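Local structure of terminal oxygenase component of carbazole (Janthinobacterium sp., 7BUG) at residues A146-P151 / V222-Y228; D279-W285 / Y296-K302; A129-F134 / F153-M158. The protein catalyses the angular dioxygenation of carbazole at C-9a and C-1, as the Rieske-type terminal oxygenase of the three-component carbazole 1,9a-dioxygenase. One frame throughout, in Å; residues are numbered along the deposited sequence. Where two conformers were deposited one is given.

Contact 1: residues A146-P151 / V222-Y228; sequences ARDTPP and VGRKGVY. With MXE (2-methoxyethanol), chain N.
A146 meets V222 and R224 from a 3-10 segment within the connection between strands 132-137 and 158-167. Its CB rests 3.9 Å from V222 CG2, while its backbone N donates to O1 of the bound 2-methoxyethanol at 2.9 Å; the 2-methoxyethanol is also hydrogen-bonded to Q127. R147 follows, laying the aliphatic part of its chain against the peptide of V222 and G223, with R147 CG 3.4 Å from G223 O. Beyond CG the chain bends at chi3 (61°), and the guanidinium takes D148 side-on: R147 NE meets D148 OD1 at 3.0 Å from above the carboxylate plane, and R147 NH2 meets D148 OD2 at 2.9 Å on its syn lone pair. D148 is fixed further by H28 and W29, so this ion pair faces the strand 28-32 rather than the 222-228 segment. The carbonyl of R147 receives a CA-H...O contact from R224 and is bridged through a water to K225 N.

T149 supplies the main polar grip: R224 NE donates to T149 O at 2.8 Å, near the guanidinium plane, with an N-H...O angle of 145°. A second water joins R224 NH1 to T149 OG1 and P150 O. P151 then lies over one guanidinium face, its CA 3.9 Å above the plane, and V222 CG2 lies over the opposite one. A leucine in place of R224 would probably leave T149 O without its donor and D220 without its salt-bridge mate, and the space between V222 and P151 would lose its flat filling. The arrangement is that of an arginine sandwiched between apolar groups while binding a loop carbonyl at its edge; here it ties the loop leading to strand 158-167 to the residues leading into strand 226-229 in the antiparallel sheet of the catalytic domain.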
loop_
_atom_site.group_PDB
_atom_site.type_symbol
_atom_site.label_atom_id
_atom_site.label_comp_id
_atom_site.label_asym_id
_atom_site.label_seq_id
_atom_site.Cartn_x
_atom_site.Cartn_y
_atom_site.Cartn_z
ATOM N N ALA A 146 0.509 -39.848 -4.485
ATOM C CA ALA A 146 -0.566 -40.169 -5.451
ATOM C C ALA A 146 -1.921 -39.579 -5.056
ATOM O O ALA A 146 -2.705 -39.324 -5.963
ATOM C CB ALA A 146 -0.709 -41.669 -5.606
ATOM N N ARG A 147 -2.261 -39.452 -3.768
ATOM C CA ARG A 147 -3.558 -38.909 -3.325
ATOM C C ARG A 147 -3.786 -37.517 -3.941
ATOM O O ARG A 147 -4.953 -37.188 -4.234
ATOM C CB ARG A 147 -3.652 -38.800 -1.819
ATOM C CG ARG A 147 -5.080 -38.580 -1.350
ATOM C CD ARG A 147 -5.182 -37.995 0.006
ATOM N NE ARG A 147 -4.542 -36.667 0.103
ATOM C CZ ARG A 147 -4.318 -36.046 1.250
ATOM N NH1 ARG A 147 -4.805 -36.551 2.390
ATOM N NH2 ARG A 147 -3.689 -34.883 1.292
ATOM N N ASP A 148 -2.701 -36.745 -4.075
ATOM C CA ASP A 148 -2.776 -35.295 -4.399
ATOM C C ASP A 148 -2.205 -35.071 -5.786
ATOM O O ASP A 148 -1.829 -33.925 -6.081
ATOM C CB ASP A 148 -2.034 -34.468 -3.354
ATOM C CG ASP A 148 -2.755 -34.383 -2.016
ATOM O OD1 ASP A 148 -3.966 -34.628 -1.981
ATOM O OD2 ASP A 148 -2.058 -34.135 -0.990
ATOM N N THR A 149 -2.246 -36.068 -6.658
ATOM C CA THR A 149 -1.739 -35.944 -8.041
ATOM C C THR A 149 -2.790 -36.552 -8.932
ATOM O O THR A 149 -3.533 -37.448 -8.515
ATOM C CB THR A 149 -0.370 -36.592 -8.269
ATOM O OG1 THR A 149 -0.430 -37.972 -7.896
ATOM C CG2 THR A 149 0.738 -35.961 -7.471
ATOM N N PRO A 150 -2.960 -36.037 -10.156
ATOM C CA PRO A 150 -3.997 -36.575 -11.018
ATOM C C PRO A 150 -3.614 -37.979 -11.442
ATOM O O PRO A 150 -2.432 -38.330 -11.477
ATOM C CB PRO A 150 -3.957 -35.651 -12.251
ATOM C CG PRO A 150 -3.325 -34.409 -11.711
ATOM C CD PRO A 150 -2.268 -34.867 -10.720
ATOM N N PRO A 151 -4.594 -38.774 -11.883
ATOM C CA PRO A 151 -4.267 -40.093 -12.435
ATOM C C PRO A 151 -3.260 -39.974 -13.601
ATOM O O PRO A 151 -3.334 -39.020 -14.384
ATOM C CB PRO A 151 -5.616 -40.628 -12.938
ATOM C CG PRO A 151 -6.672 -39.802 -12.263
ATOM C CD PRO A 151 -6.022 -38.461 -11.958
ATOM N N VAL A 222 -6.751 -44.601 -3.880
ATOM C CA VAL A 222 -5.594 -43.969 -3.188
ATOM C C VAL A 222 -6.077 -42.662 -2.543
ATOM O O VAL A 222 -5.232 -41.980 -1.971
ATOM C CB VAL A 222 -4.377 -43.785 -4.124
ATOM C CG1 VAL A 222 -4.143 -45.036 -4.966
ATOM C CG2 VAL A 222 -4.476 -42.573 -5.042
ATOM N N GLY A 223 -7.388 -42.373 -2.574
ATOM C CA GLY A 223 -7.990 -41.251 -1.841
ATOM C C GLY A 223 -8.041 -39.973 -2.681
ATOM O O GLY A 223 -8.421 -38.910 -2.115
ATOM N N ARG A 224 -7.737 -40.065 -3.964
ATOM C CA ARG A 224 -7.794 -38.877 -4.872
ATOM C C ARG A 224 -9.217 -38.331 -4.909
ATOM O O ARG A 224 -10.203 -39.116 -4.811
ATOM C CB ARG A 224 -7.490 -39.191 -6.337
ATOM C CG ARG A 224 -6.072 -39.572 -6.662
ATOM C CD ARG A 224 -5.987 -39.614 -8.173
ATOM N NE ARG A 224 -4.633 -39.988 -8.345
ATOM C CZ ARG A 224 -4.208 -41.192 -8.639
ATOM N NH1 ARG A 224 -2.916 -41.401 -8.762
ATOM N NH2 ARG A 224 -5.066 -42.189 -8.821
ATOM N N LYS A 225 -9.370 -37.016 -5.019
ATOM C CA LYS A 225 -10.711 -36.401 -5.044
ATOM C C LYS A 225 -10.728 -35.444 -6.235
ATOM O O LYS A 225 -9.879 -34.546 -6.277
ATOM C CB LYS A 225 -11.031 -35.678 -3.737
ATOM C CG LYS A 225 -10.954 -36.539 -2.473
ATOM C CD LYS A 225 -12.147 -37.467 -2.338
ATOM C CE LYS A 225 -12.147 -38.183 -1.017
ATOM N NZ LYS A 225 -11.329 -39.385 -1.135
ATOM N N GLY A 226 -11.647 -35.643 -7.177
ATOM C CA GLY A 226 -11.696 -34.724 -8.322
ATOM C C GLY A 226 -13.029 -34.712 -9.030
ATOM O O GLY A 226 -14.004 -35.353 -8.596
ATOM N N VAL A 227 -13.082 -33.936 -10.092
ATOM C CA VAL A 227 -14.303 -33.738 -10.925
ATOM C C VAL A 227 -13.877 -33.803 -12.381
ATOM O O VAL A 227 -12.944 -33.101 -12.762
ATOM C CB VAL A 227 -15.039 -32.412 -10.622
ATOM C CG1 VAL A 227 -16.361 -32.347 -11.378
ATOM C CG2 VAL A 227 -15.282 -32.236 -9.148
ATOM N N TYR A 228 -14.574 -34.597 -13.186
ATOM C CA TYR A 228 -14.442 -34.566 -14.657
ATOM C C TYR A 228 -15.528 -33.648 -15.207
ATOM O O TYR A 228 -16.667 -33.694 -14.723
ATOM C CB TYR A 228 -14.587 -35.960 -15.282
ATOM C CG TYR A 228 -13.400 -36.863 -15.071
ATOM C CD1 TYR A 228 -13.218 -37.550 -13.883
ATOM C CD2 TYR A 228 -12.411 -36.955 -16.027
ATOM C CE1 TYR A 228 -12.109 -38.367 -13.687
ATOM C CE2 TYR A 228 -11.292 -37.752 -15.847
ATOM C CZ TYR A 228 -11.126 -38.440 -14.658
ATOM O OH TYR A 228 -9.993 -39.195 -14.494
HETATM O O1 MXE N . 2.213 -42.124 -4.122
HETATM C C1 MXE N . 3.440 -42.690 -3.699
HETATM C C2 MXE N . 3.696 -42.565 -2.208
HETATM O O2 MXE N . 4.608 -41.486 -2.017
HETATM C C3 MXE N . 4.449 -40.487 -1.076
HETATM O O HOH W 1 -6.952 -35.412 -4.785
HETATM O O HOH W 2 -0.788 -39.777 -9.938
#

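Contact 2: residues D279-W285 / Y296-K302; sequences DMMQFEW and YFQTLGK
M281 and G301 open a regular antiparallel pairing in which the strand axes pass 4.6 Å apart and run at 153° to each other. Hydrogen-bonded pairs M281-G301, F283-T299 and W285-F297 alternate with the non-hydrogen-bonded pairs Q282-L300 and E284-Q298. F283 O accepts twice, from T299 N and from T299 OG1 at 2.8 Å; the hydroxyl stands between the backbone N and the carbonyl carbon (chi1 72°), which turns it back to the partner strand and also sets it at the edge of the F283 ring. On the same face W285 and F297 run side by side, CB to CB at 4.1 Å. G301 CA also lies at the edge of the F283 ring.

The other face carries a polar cluster. Y296 OH donates to E284 OE1 at 2.6 Å, on the syn side but 32° out of the carboxylate plane, with the carboxylate and ring planes nearly perpendicular; Q282 NE2 reaches the same oxygen at 2.9 Å from the opposite face of its plane. Q298 CG packs 3.3 Å above the Y296 ring, and L300 CD2 lies 3.4 Å from Q282 OE1.

In the sheet this hairpin stands between strands 158-167 and 269-273. Helix 307-327 packs on M280 and L300, while N330 binds Q282 and R337 makes a cation-pi contact with Y296.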
loop_
_atom_site.group_PDB
_atom_site.type_symbol
_atom_site.label_atom_id
_atom_site.label_comp_id
_atom_site.label_asym_id
_atom_site.label_seq_id
_atom_site.Cartn_x
_atom_site.Cartn_y
_atom_site.Cartn_z
ATOM N N ASP A 279 -0.803 -37.073 -28.428
ATOM C CA ASP A 279 0.153 -38.055 -27.872
ATOM C C ASP A 279 0.615 -37.623 -26.472
ATOM O O ASP A 279 1.465 -38.325 -25.839
ATOM C CB ASP A 279 1.323 -38.227 -28.847
ATOM C CG ASP A 279 2.162 -36.962 -29.013
ATOM O OD1 ASP A 279 1.579 -35.872 -28.991
ATOM O OD2 ASP A 279 3.416 -37.075 -29.121
ATOM N N MET A 280 0.091 -36.513 -25.960
ATOM C CA MET A 280 0.601 -36.020 -24.657
ATOM C C MET A 280 -0.551 -35.505 -23.793
ATOM O O MET A 280 -1.683 -35.416 -24.262
ATOM C CB MET A 280 1.715 -34.995 -24.875
ATOM C CG MET A 280 1.327 -33.718 -25.491
ATOM S SD MET A 280 2.814 -32.894 -26.266
ATOM C CE MET A 280 4.103 -33.063 -25.071
ATOM N N MET A 281 -0.269 -35.213 -22.524
ATOM C CA MET A 281 -1.305 -34.651 -21.649
ATOM C C MET A 281 -0.734 -33.507 -20.821
ATOM O O MET A 281 0.468 -33.374 -20.731
ATOM C CB MET A 281 -1.943 -35.707 -20.746
ATOM C CG MET A 281 -1.006 -36.560 -20.013
ATOM S SD MET A 281 -1.902 -38.033 -19.333
ATOM C CE MET A 281 -1.936 -39.137 -20.747
ATOM N N GLN A 282 -1.622 -32.636 -20.361
ATOM C CA GLN A 282 -1.177 -31.472 -19.580
ATOM C C GLN A 282 -1.643 -31.630 -18.132
ATOM O O GLN A 282 -2.817 -31.903 -17.914
ATOM C CB GLN A 282 -1.651 -30.193 -20.258
ATOM C CG GLN A 282 -1.216 -28.935 -19.544
ATOM C CD GLN A 282 -1.152 -27.690 -20.408
ATOM O OE1 GLN A 282 -1.089 -27.787 -21.635
ATOM N NE2 GLN A 282 -1.168 -26.510 -19.781
ATOM N N PHE A 283 -0.733 -31.436 -17.193
ATOM C CA PHE A 283 -1.101 -31.384 -15.760
ATOM C C PHE A 283 -0.606 -30.046 -15.228
ATOM O O PHE A 283 0.584 -29.729 -15.359
ATOM C CB PHE A 283 -0.461 -32.529 -14.977
ATOM C CG PHE A 283 -0.507 -33.929 -15.549
ATOM C CD1 PHE A 283 0.508 -34.393 -16.386
ATOM C CD2 PHE A 283 -1.529 -34.810 -15.212
ATOM C CE1 PHE A 283 0.501 -35.706 -16.851
ATOM C CE2 PHE A 283 -1.514 -36.124 -15.666
ATOM C CZ PHE A 283 -0.483 -36.573 -16.454
ATOM N N GLU A 284 -1.494 -29.240 -14.652
ATOM C CA GLU A 284 -1.045 -27.933 -14.171
ATOM C C GLU A 284 -1.650 -27.680 -12.783
ATOM O O GLU A 284 -2.849 -27.871 -12.543
ATOM C CB GLU A 284 -1.322 -26.821 -15.196
ATOM C CG GLU A 284 -2.757 -26.642 -15.524
ATOM C CD GLU A 284 -2.976 -25.463 -16.493
ATOM O OE1 GLU A 284 -2.080 -25.284 -17.361
ATOM O OE2 GLU A 284 -3.932 -24.719 -16.319
ATOM N N TRP A 285 -0.786 -27.197 -11.906
ATOM C CA TRP A 285 -1.156 -26.833 -10.530
ATOM C C TRP A 285 -1.271 -25.311 -10.429
ATOM O O TRP A 285 -0.472 -24.592 -11.091
ATOM C CB TRP A 285 -0.111 -27.315 -9.540
ATOM C CG TRP A 285 -0.121 -28.776 -9.197
ATOM C CD1 TRP A 285 -0.552 -29.259 -8.005
ATOM C CD2 TRP A 285 0.359 -29.916 -9.943
ATOM N NE1 TRP A 285 -0.350 -30.611 -7.923
ATOM C CE2 TRP A 285 0.190 -31.044 -9.105
ATOM C CE3 TRP A 285 0.924 -30.095 -11.212
ATOM C CZ2 TRP A 285 0.555 -32.327 -9.510
ATOM C CZ3 TRP A 285 1.307 -31.376 -11.590
ATOM C CH2 TRP A 285 1.107 -32.460 -10.743
ATOM N N TYR A 296 2.040 -20.993 -10.896
ATOM C CA TYR A 296 1.389 -21.658 -12.039
ATOM C C TYR A 296 2.385 -22.697 -12.515
ATOM O O TYR A 296 3.400 -22.387 -13.226
ATOM C CB TYR A 296 0.985 -20.620 -13.084
ATOM C CG TYR A 296 0.377 -21.222 -14.316
ATOM C CD1 TYR A 296 -0.492 -22.297 -14.282
ATOM C CD2 TYR A 296 0.572 -20.620 -15.561
ATOM C CE1 TYR A 296 -1.075 -22.817 -15.421
ATOM C CE2 TYR A 296 -0.053 -21.093 -16.697
ATOM C CZ TYR A 296 -0.855 -22.217 -16.657
ATOM O OH TYR A 296 -1.445 -22.778 -17.785
ATOM N N PHE A 297 2.201 -23.910 -12.009
ATOM C CA PHE A 297 3.184 -24.986 -12.135
ATOM C C PHE A 297 2.690 -25.909 -13.243
ATOM O O PHE A 297 1.747 -26.693 -13.049
ATOM C CB PHE A 297 3.394 -25.679 -10.782
ATOM C CG PHE A 297 4.542 -26.662 -10.760
ATOM C CD1 PHE A 297 4.419 -27.964 -11.185
ATOM C CD2 PHE A 297 5.734 -26.284 -10.210
ATOM C CE1 PHE A 297 5.496 -28.834 -11.116
ATOM C CE2 PHE A 297 6.834 -27.136 -10.135
ATOM C CZ PHE A 297 6.693 -28.425 -10.585
ATOM N N GLN A 298 3.235 -25.707 -14.449
ATOM C CA GLN A 298 2.672 -26.304 -15.672
ATOM C C GLN A 298 3.554 -27.513 -16.047
ATOM O O GLN A 298 4.819 -27.355 -15.995
ATOM C CB GLN A 298 2.794 -25.328 -16.844
ATOM C CG GLN A 298 1.841 -24.162 -16.855
ATOM C CD GLN A 298 2.262 -23.223 -17.982
ATOM O OE1 GLN A 298 3.398 -22.760 -18.021
ATOM N NE2 GLN A 298 1.369 -23.038 -18.937
ATOM N N THR A 299 2.954 -28.654 -16.371
ATOM C CA THR A 299 3.695 -29.844 -16.843
ATOM C C THR A 299 2.988 -30.450 -18.050
ATOM O O THR A 299 1.781 -30.331 -18.169
ATOM C CB THR A 299 3.872 -30.935 -15.773
ATOM O OG1 THR A 299 2.623 -31.573 -15.539
ATOM C CG2 THR A 299 4.435 -30.399 -14.466
ATOM N N LEU A 300 3.791 -31.001 -18.968
ATOM C CA LEU A 300 3.285 -31.849 -20.056
ATOM C C LEU A 300 3.905 -33.226 -19.859
ATOM O O LEU A 300 5.124 -33.320 -19.575
ATOM C CB LEU A 300 3.690 -31.291 -21.426
ATOM C CG LEU A 300 3.148 -29.897 -21.745
ATOM C CD1 LEU A 300 3.652 -29.460 -23.130
ATOM C CD2 LEU A 300 1.642 -29.889 -21.717
ATOM N N GLY A 301 3.068 -34.220 -19.986
ATOM C CA GLY A 301 3.495 -35.614 -19.857
ATOM C C GLY A 301 3.367 -36.358 -21.161
ATOM O O GLY A 301 2.342 -36.186 -21.833
ATOM N N LYS A 302 4.343 -37.221 -21.449
ATOM C CA LYS A 302 4.233 -38.142 -22.601
ATOM C C LYS A 302 4.852 -39.464 -22.190
ATOM O O LYS A 302 5.968 -39.468 -21.679
ATOM C CB LYS A 302 5.020 -37.565 -23.775
ATOM C CG LYS A 302 4.902 -38.370 -25.057
ATOM C CD LYS A 302 5.646 -37.707 -26.195
ATOM C CE LYS A 302 5.328 -38.295 -27.547
ATOM N NZ LYS A 302 5.170 -39.757 -27.444
#

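Contact 3: residues A129-F134 / F153-M158; sequences AKGCVF and FLDDDM
K130 reaches across to the loop 153-158 from the tip of a beta hairpin: A129 to C132 form a type I' turn, the tight two-residue connection between strands 123-129 and 132-137 of the antiparallel sheet that includes strand 61-66. Opposite it, D155 to M158 make a type I turn leading into strand 158-167, so two turns face each other and the lysine spans them.

The close-packed part lies where the F153 ring meets the hairpin strand and where K130 runs past it. F153 CG is anti to the backbone N (chi1 -180°), which sends the ring in toward the hairpin strand. There F153 CE2 approaches the edge of the F134 ring, 3.9 Å from F134 CZ, and C132 SG sits near the plane of the F153 ring at its edge, 4.2 Å from CZ. W285 and F283 add edge-to-face contacts to the same ring, and I160 touches it too, making F153 a wedge between this hairpin and the sheet of strands 158-167, 293-303 and 281-288. In the conformer described, the K130 chain bends at chi2 (-52°) and passes F153 O, a buried oxygen with no partner in the model. K130 NZ then binds M158 O at 2.7 Å, on a lone pair in the carbonyl plane, and D155 O at 2.8 Å, which M158 N reaches from the other face.

The margin is looser. A129 CB and L154 CD2, 3.8 Å apart, carry the apolar patch to its rim. The CB atoms of D155, D156 and D157 point away from the hairpin; D155 is held by N152, and D156 is exposed. Any attraction between these carboxylates and the ammonium would probably be long-range, K130 NZ lying 5.6 Å from D156 OD1.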
loop_
_atom_site.group_PDB
_atom_site.type_symbol
_atom_site.label_atom_id
_atom_site.label_comp_id
_atom_site.label_asym_id
_atom_site.label_seq_id
_atom_site.Cartn_x
_atom_site.Cartn_y
_atom_site.Cartn_z
ATOM N N ALA A 129 9.299 -36.325 -7.389
ATOM C CA ALA A 129 8.704 -37.303 -8.296
ATOM C C ALA A 129 8.610 -36.660 -9.666
ATOM O O ALA A 129 8.189 -35.504 -9.744
ATOM C CB ALA A 129 7.366 -37.704 -7.809
ATOM N N LYS A 130 9.052 -37.352 -10.690
ATOM C CA LYS A 130 8.960 -36.868 -12.097
ATOM C C LYS A 130 9.705 -35.534 -12.279
ATOM O O LYS A 130 9.235 -34.704 -13.054
ATOM C CB LYS A 130 7.489 -36.777 -12.511
ATOM C CG LYS A 130 6.726 -38.086 -12.429
ATOM C CD LYS A 130 7.457 -39.187 -13.180
ATOM C CE LYS A 130 6.557 -40.268 -13.719
ATOM N NZ LYS A 130 7.344 -41.320 -14.406
ATOM N N GLY A 131 10.813 -35.341 -11.567
ATOM C CA GLY A 131 11.619 -34.121 -11.631
ATOM C C GLY A 131 10.903 -32.922 -11.044
ATOM O O GLY A 131 11.378 -31.823 -11.268
ATOM N N CYS A 132 9.863 -33.149 -10.219
ATOM C CA CYS A 132 9.122 -32.057 -9.524
ATOM C C CYS A 132 9.308 -32.195 -8.022
ATOM O O CYS A 132 9.261 -33.338 -7.480
ATOM C CB CYS A 132 7.641 -32.083 -9.855
ATOM S SG CYS A 132 7.320 -32.018 -11.641
ATOM N N VAL A 133 9.449 -31.061 -7.335
ATOM C CA VAL A 133 9.634 -31.049 -5.870
ATOM C C VAL A 133 8.284 -30.761 -5.224
ATOM O O VAL A 133 7.766 -29.651 -5.435
ATOM C CB VAL A 133 10.672 -29.997 -5.453
ATOM C CG1 VAL A 133 10.798 -29.863 -3.941
ATOM C CG2 VAL A 133 12.018 -30.272 -6.100
ATOM N N PHE A 134 7.813 -31.704 -4.398
ATOM C CA PHE A 134 6.522 -31.559 -3.684
ATOM C C PHE A 134 6.789 -31.399 -2.198
ATOM O O PHE A 134 7.593 -32.181 -1.616
ATOM C CB PHE A 134 5.680 -32.812 -3.914
ATOM C CG PHE A 134 5.127 -32.984 -5.288
ATOM C CD1 PHE A 134 5.833 -33.603 -6.311
ATOM C CD2 PHE A 134 3.876 -32.484 -5.575
ATOM C CE1 PHE A 134 5.285 -33.701 -7.592
ATOM C CE2 PHE A 134 3.313 -32.666 -6.829
ATOM C CZ PHE A 134 4.014 -33.299 -7.821
ATOM N N PHE A 153 -0.138 -39.230 -13.662
ATOM C CA PHE A 153 1.023 -38.347 -13.470
ATOM C C PHE A 153 2.229 -39.151 -12.996
ATOM O O PHE A 153 3.350 -38.888 -13.477
ATOM C CB PHE A 153 0.710 -37.235 -12.485
ATOM C CG PHE A 153 1.860 -36.291 -12.255
ATOM C CD1 PHE A 153 2.147 -35.324 -13.197
ATOM C CD2 PHE A 153 2.681 -36.394 -11.141
ATOM C CE1 PHE A 153 3.214 -34.457 -13.024
ATOM C CE2 PHE A 153 3.760 -35.547 -10.979
ATOM C CZ PHE A 153 3.988 -34.541 -11.907
ATOM N N LEU A 154 2.006 -40.134 -12.112
ATOM C CA LEU A 154 3.111 -40.948 -11.541
ATOM C C LEU A 154 3.325 -42.272 -12.308
ATOM O O LEU A 154 4.113 -43.106 -11.825
ATOM C CB LEU A 154 2.813 -41.204 -10.066
ATOM C CG LEU A 154 2.772 -39.957 -9.182
ATOM C CD1 LEU A 154 2.329 -40.323 -7.769
ATOM C CD2 LEU A 154 4.108 -39.236 -9.152
ATOM N N ASP A 155 2.694 -42.492 -13.451
ATOM C CA ASP A 155 2.955 -43.731 -14.254
ATOM C C ASP A 155 4.467 -43.883 -14.442
ATOM O O ASP A 155 5.104 -42.900 -14.802
ATOM C CB ASP A 155 2.196 -43.725 -15.580
ATOM C CG ASP A 155 0.719 -44.000 -15.398
ATOM O OD1 ASP A 155 0.323 -44.242 -14.241
ATOM O OD2 ASP A 155 -0.024 -43.922 -16.404
ATOM N N ASP A 156 5.001 -45.112 -14.341
ATOM C CA ASP A 156 6.444 -45.388 -14.527
ATOM C C ASP A 156 6.944 -44.717 -15.821
ATOM O O ASP A 156 8.071 -44.188 -15.807
ATOM C CB ASP A 156 6.719 -46.899 -14.555
ATOM C CG ASP A 156 8.194 -47.250 -14.714
ATOM O OD1 ASP A 156 9.010 -46.696 -13.937
ATOM O OD2 ASP A 156 8.534 -48.041 -15.649
ATOM N N ASP A 157 6.208 -44.827 -16.921
ATOM C CA ASP A 157 6.733 -44.449 -18.265
ATOM C C ASP A 157 6.382 -42.993 -18.614
ATOM O O ASP A 157 6.860 -42.493 -19.626
ATOM C CB ASP A 157 6.263 -45.423 -19.358
ATOM C CG ASP A 157 4.782 -45.384 -19.683
ATOM O OD1 ASP A 157 3.979 -44.925 -18.806
ATOM O OD2 ASP A 157 4.426 -45.799 -20.835
ATOM N N MET A 158 5.644 -42.300 -17.758
ATOM C CA MET A 158 5.238 -40.899 -18.040
ATOM C C MET A 158 6.422 -39.953 -17.811
ATOM O O MET A 158 6.993 -39.924 -16.703
ATOM C CB MET A 158 4.060 -40.515 -17.147
ATOM C CG MET A 158 3.508 -39.138 -17.486
ATOM S SD MET A 158 2.599 -39.111 -19.040
ATOM C CE MET A 158 1.200 -40.179 -18.712
#

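In the fold
Contacts 2 and 3 meet at F153, their centres 11 Å apart: F283 CD1 lies 3.7 Å from F153 CD1, and M158 SD 3.5 Å from K302 N. Contact 1, its centre about 15 Å from that of contact 2, joins it through P150 and P151, with P150 CB 3.9 Å from F283 CD2, and joins contact 3 through A146 and T149, with T149 OG1 3.6 Å from L154 CD1. Only contact 2 approaches the catalytic iron: the side chain of E284 is about 6 Å from it, and that of Y296 about 5 Å from that of its ligand D333. The 2-methoxyethanol touches contact 1 and lies about 4 Å from the L154 side chain.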